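PDB 3RFI: Asp from Solanum tuberosum, which is the saposin-like domain inserted in a plant aspartic protease and, as in other saposin-like proteins, probably interacts with membrane lipids. Local coordinates for residues G19-V27 against L87-L97. Sequence-based numbering, arbitrary orientation. Where two conformers were deposited one is given.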
loop_
_atom_site.group_PDB
_atom_site.type_symbol
_atom_site.label_atom_id
_atom_site.label_comp_id
_atom_site.label_asym_id
_atom_site.label_seq_id
_atom_site.Cartn_x
_atom_site.Cartn_y
_atom_site.Cartn_z
ATOM N N GLY A 19 9.367 -7.755 -2.632
ATOM C CA GLY A 19 7.958 -7.566 -2.188
ATOM C C GLY A 19 7.868 -6.594 -1.034
ATOM O O GLY A 19 7.034 -5.700 -1.044
ATOM N N GLU A 20 8.686 -6.773 -0.013
ATOM C CA GLU A 20 8.650 -5.863 1.122
ATOM C C GLU A 20 9.025 -4.461 0.680
ATOM O O GLU A 20 8.433 -3.480 1.135
ATOM C CB GLU A 20 9.595 -6.301 2.250
ATOM C CG GLU A 20 9.128 -7.519 2.939
ATOM C CD GLU A 20 9.758 -7.673 4.289
ATOM O OE1 GLU A 20 10.783 -6.991 4.537
ATOM O OE2 GLU A 20 9.223 -8.477 5.092
ATOM N N MET A 21 10.033 -4.353 -0.179
ATOM C CA MET A 21 10.443 -3.050 -0.661
ATOM C C MET A 21 9.303 -2.359 -1.427
ATOM O O MET A 21 9.012 -1.159 -1.241
ATOM C CB MET A 21 11.630 -3.225 -1.552
ATOM C CG MET A 21 12.189 -1.969 -2.144
ATOM S SD MET A 21 13.810 -2.249 -2.807
ATOM C CE MET A 21 13.934 -0.711 -3.727
ATOM N N ILE A 22 8.640 -3.112 -2.292
ATOM C CA ILE A 22 7.566 -2.526 -3.065
ATOM C C ILE A 22 6.407 -2.111 -2.167
ATOM O O ILE A 22 5.868 -1.012 -2.324
ATOM C CB ILE A 22 7.099 -3.490 -4.178
ATOM C CG1 ILE A 22 8.269 -3.727 -5.184
ATOM C CG2 ILE A 22 5.694 -3.118 -4.725
ATOM C CD1 ILE A 22 8.056 -4.928 -6.163
ATOM N N TRP A 23 6.025 -2.989 -1.251
ATOM C CA TRP A 23 4.961 -2.685 -0.325
ATOM C C TRP A 23 5.330 -1.457 0.479
ATOM O O TRP A 23 4.485 -0.603 0.708
ATOM C CB TRP A 23 4.784 -3.833 0.667
ATOM C CG TRP A 23 3.785 -3.540 1.705
ATOM C CD1 TRP A 23 3.993 -3.397 3.062
ATOM C CD2 TRP A 23 2.390 -3.388 1.481
ATOM N NE1 TRP A 23 2.768 -3.139 3.698
ATOM C CE2 TRP A 23 1.782 -3.119 2.738
ATOM C CE3 TRP A 23 1.588 -3.404 0.321
ATOM C CZ2 TRP A 23 0.396 -2.946 2.874
ATOM C CZ3 TRP A 23 0.241 -3.200 0.464
ATOM C CH2 TRP A 23 -0.337 -2.962 1.709
ATOM N N ASP A 24 6.580 -1.368 0.932
ATOM C CA ASP A 24 7.002 -0.179 1.681
ATOM C C ASP A 24 6.783 1.127 0.903
ATOM O O ASP A 24 6.318 2.173 1.425
ATOM C CB ASP A 24 8.440 -0.341 2.107
ATOM C CG ASP A 24 8.585 -1.344 3.289
ATOM O OD1 ASP A 24 9.721 -1.566 3.703
ATOM O OD2 ASP A 24 7.569 -1.923 3.775
ATOM N N LEU A 25 7.102 1.042 -0.369
ATOM C CA LEU A 25 6.977 2.149 -1.270
ATOM C C LEU A 25 5.525 2.466 -1.566
ATOM O O LEU A 25 5.213 3.615 -1.727
ATOM C CB LEU A 25 7.756 1.909 -2.580
ATOM C CG LEU A 25 9.280 1.906 -2.380
ATOM C CD1 LEU A 25 9.979 1.205 -3.557
ATOM C CD2 LEU A 25 9.873 3.318 -2.148
ATOM N N LEU A 26 4.676 1.452 -1.659
ATOM C CA LEU A 26 3.263 1.641 -1.922
ATOM C C LEU A 26 2.749 2.430 -0.725
ATOM O O LEU A 26 2.101 3.441 -0.898
ATOM C CB LEU A 26 2.516 0.292 -2.037
ATOM C CG LEU A 26 1.028 0.257 -2.360
ATOM C CD1 LEU A 26 0.683 -1.188 -2.776
ATOM C CD2 LEU A 26 0.258 0.587 -1.060
ATOM N N VAL A 27 3.062 1.938 0.461
ATOM C CA VAL A 27 2.639 2.535 1.693
ATOM C C VAL A 27 3.166 3.992 1.809
ATOM O O VAL A 27 2.380 4.928 2.068
ATOM C CB VAL A 27 3.004 1.660 2.897
ATOM C CG1 VAL A 27 2.588 2.357 4.224
ATOM C CG2 VAL A 27 2.267 0.326 2.826
ATOM N N LEU A 87 -0.819 0.026 7.628
ATOM C CA LEU A 87 -0.375 -0.773 6.488
ATOM C C LEU A 87 1.074 -1.248 6.662
ATOM O O LEU A 87 1.479 -2.208 6.005
ATOM C CB LEU A 87 -0.513 0.036 5.201
ATOM C CG LEU A 87 -1.945 0.250 4.762
ATOM C CD1 LEU A 87 -1.895 0.863 3.372
ATOM C CD2 LEU A 87 -2.650 -1.112 4.756
ATOM N N LYS A 88 1.816 -0.590 7.550
ATOM C CA LYS A 88 3.218 -0.951 7.846
ATOM C C LYS A 88 3.274 -2.158 8.755
ATOM O O LYS A 88 4.352 -2.741 8.956
ATOM C CB LYS A 88 3.908 0.198 8.615
ATOM C CG LYS A 88 4.168 1.464 7.827
ATOM C CD LYS A 88 4.779 2.533 8.777
ATOM C CE LYS A 88 4.241 3.993 8.526
ATOM N NZ LYS A 88 4.214 4.911 9.754
ATOM N N GLN A 89 2.145 -2.490 9.381
ATOM C CA GLN A 89 2.155 -3.491 10.432
ATOM C C GLN A 89 2.592 -4.832 9.840
ATOM O O GLN A 89 2.287 -5.107 8.697
ATOM C CB GLN A 89 0.802 -3.589 11.174
ATOM C CG GLN A 89 0.322 -2.290 11.938
ATOM C CD GLN A 89 1.285 -1.758 12.993
ATOM O OE1 GLN A 89 1.752 -2.518 13.852
ATOM N NE2 GLN A 89 1.551 -0.439 12.975
ATOM N N GLU A 90 3.343 -5.644 10.597
ATOM C CA GLU A 90 3.825 -6.958 10.075
ATOM C C GLU A 90 2.741 -7.852 9.485
ATOM O O GLU A 90 2.865 -8.331 8.357
ATOM C CB GLU A 90 4.571 -7.783 11.158
ATOM C CG GLU A 90 6.078 -7.688 11.141
ATOM C CD GLU A 90 6.703 -7.746 9.739
ATOM O OE1 GLU A 90 7.339 -6.732 9.375
ATOM O OE2 GLU A 90 6.594 -8.772 9.022
ATOM N N GLY A 91 1.703 -8.102 10.282
ATOM C CA GLY A 91 0.562 -8.878 9.843
ATOM C C GLY A 91 0.010 -8.416 8.504
ATOM O O GLY A 91 -0.276 -9.223 7.641
ATOM N N THR A 92 -0.154 -7.105 8.333
ATOM C CA THR A 92 -0.763 -6.588 7.126
ATOM C C THR A 92 0.146 -6.807 5.899
ATOM O O THR A 92 -0.302 -7.314 4.876
ATOM C CB THR A 92 -1.116 -5.122 7.307
ATOM O OG1 THR A 92 -2.084 -5.022 8.354
ATOM C CG2 THR A 92 -1.644 -4.501 5.982
ATOM N N LYS A 93 1.412 -6.422 6.036
ATOM C CA LYS A 93 2.442 -6.661 5.037
ATOM C C LYS A 93 2.474 -8.123 4.657
ATOM O O LYS A 93 2.443 -8.442 3.475
ATOM C CB LYS A 93 3.816 -6.230 5.577
ATOM C CG LYS A 93 5.001 -6.737 4.733
ATOM C CD LYS A 93 6.311 -6.841 5.572
ATOM C CE LYS A 93 6.513 -5.600 6.460
ATOM N NZ LYS A 93 7.938 -5.230 6.604
ATOM N N GLU A 94 2.512 -9.016 5.648
ATOM C CA GLU A 94 2.696 -10.444 5.359
ATOM C C GLU A 94 1.446 -10.991 4.631
ATOM O O GLU A 94 1.552 -11.836 3.735
ATOM C CB GLU A 94 2.984 -11.247 6.629
ATOM C CG GLU A 94 4.291 -10.837 7.400
ATOM C CD GLU A 94 4.400 -11.496 8.812
ATOM O OE1 GLU A 94 3.645 -12.451 9.100
ATOM O OE2 GLU A 94 5.222 -11.051 9.657
ATOM N N LYS A 95 0.273 -10.491 5.017
ATOM C CA LYS A 95 -0.993 -10.910 4.400
ATOM C C LYS A 95 -0.969 -10.462 2.932
ATOM O O LYS A 95 -1.377 -11.190 2.028
ATOM C CB LYS A 95 -2.146 -10.208 5.139
ATOM C CG LYS A 95 -3.561 -10.522 4.672
ATOM C CD LYS A 95 -4.509 -10.270 5.860
ATOM C CE LYS A 95 -5.905 -9.919 5.410
ATOM N NZ LYS A 95 -6.564 -11.100 4.771
ATOM N N VAL A 96 -0.479 -9.257 2.692
ATOM C CA VAL A 96 -0.529 -8.734 1.356
ATOM C C VAL A 96 0.455 -9.497 0.489
ATOM O O VAL A 96 0.103 -9.890 -0.613
ATOM C CB VAL A 96 -0.169 -7.264 1.306
ATOM C CG1 VAL A 96 -0.018 -6.803 -0.162
ATOM C CG2 VAL A 96 -1.282 -6.453 1.945
ATOM N N LEU A 97 1.681 -9.684 0.967
ATOM C CA LEU A 97 2.681 -10.454 0.195
ATOM C C LEU A 97 2.259 -11.896 -0.085
ATOM O O LEU A 97 2.470 -12.395 -1.187
ATOM C CB LEU A 97 4.060 -10.361 0.808
ATOM C CG LEU A 97 4.590 -8.922 0.922
ATOM C CD1 LEU A 97 6.002 -8.919 1.501
ATOM C CD2 LEU A 97 4.572 -8.238 -0.425
HETATM O O HOH W 1 9.868 -2.620 6.029
#
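With CG of Trp23 anti to the backbone N (chi1 175°), the indole reaches from helix 6-29 into the elbow between helices 71-87 and 90-104; Lys93 takes the same first torsion, then bends and runs past the Glu20 carboxylate, Lys93 CD lying 3.4 Å from Glu20 OE2. The tryptophan shows an amphipathic ring serving two needs. The carbonyl of Leu87 accepts the indole N-H (Trp23 NE1 to Leu87 O 2.8 Å) at the ring edge, in a bent bond (144°) with the donor tilted 32° from the carbonyl plane. Val96 CG2 makes a CH-pi contact over one face of the six-membered ring, 3.6 Å from Trp23 CH2, and Lys93 CA an off-centre one with the five-membered ring. Val27 CG2 lies over the face opposite Val96, offset toward the ring's rim; bond and packing together restrain the indole's rotation. Trp23 is a knob among Leu87, Thr92, Lys93 and Val96. Beside it, Lys93 NZ makes a long salt bridge to Glu20 OE2 (3.8 Å) and a shorter, weakly hydrogen-bonded one to Glu90 OE1 (3.2 Å); a water donating to Asp24 OD1 accepts a weak bond from Lys93 NZ. Sequence-distant helices packed around a bend, charges at the exposed margin, fit the helical, disulfide-linked saposin fold.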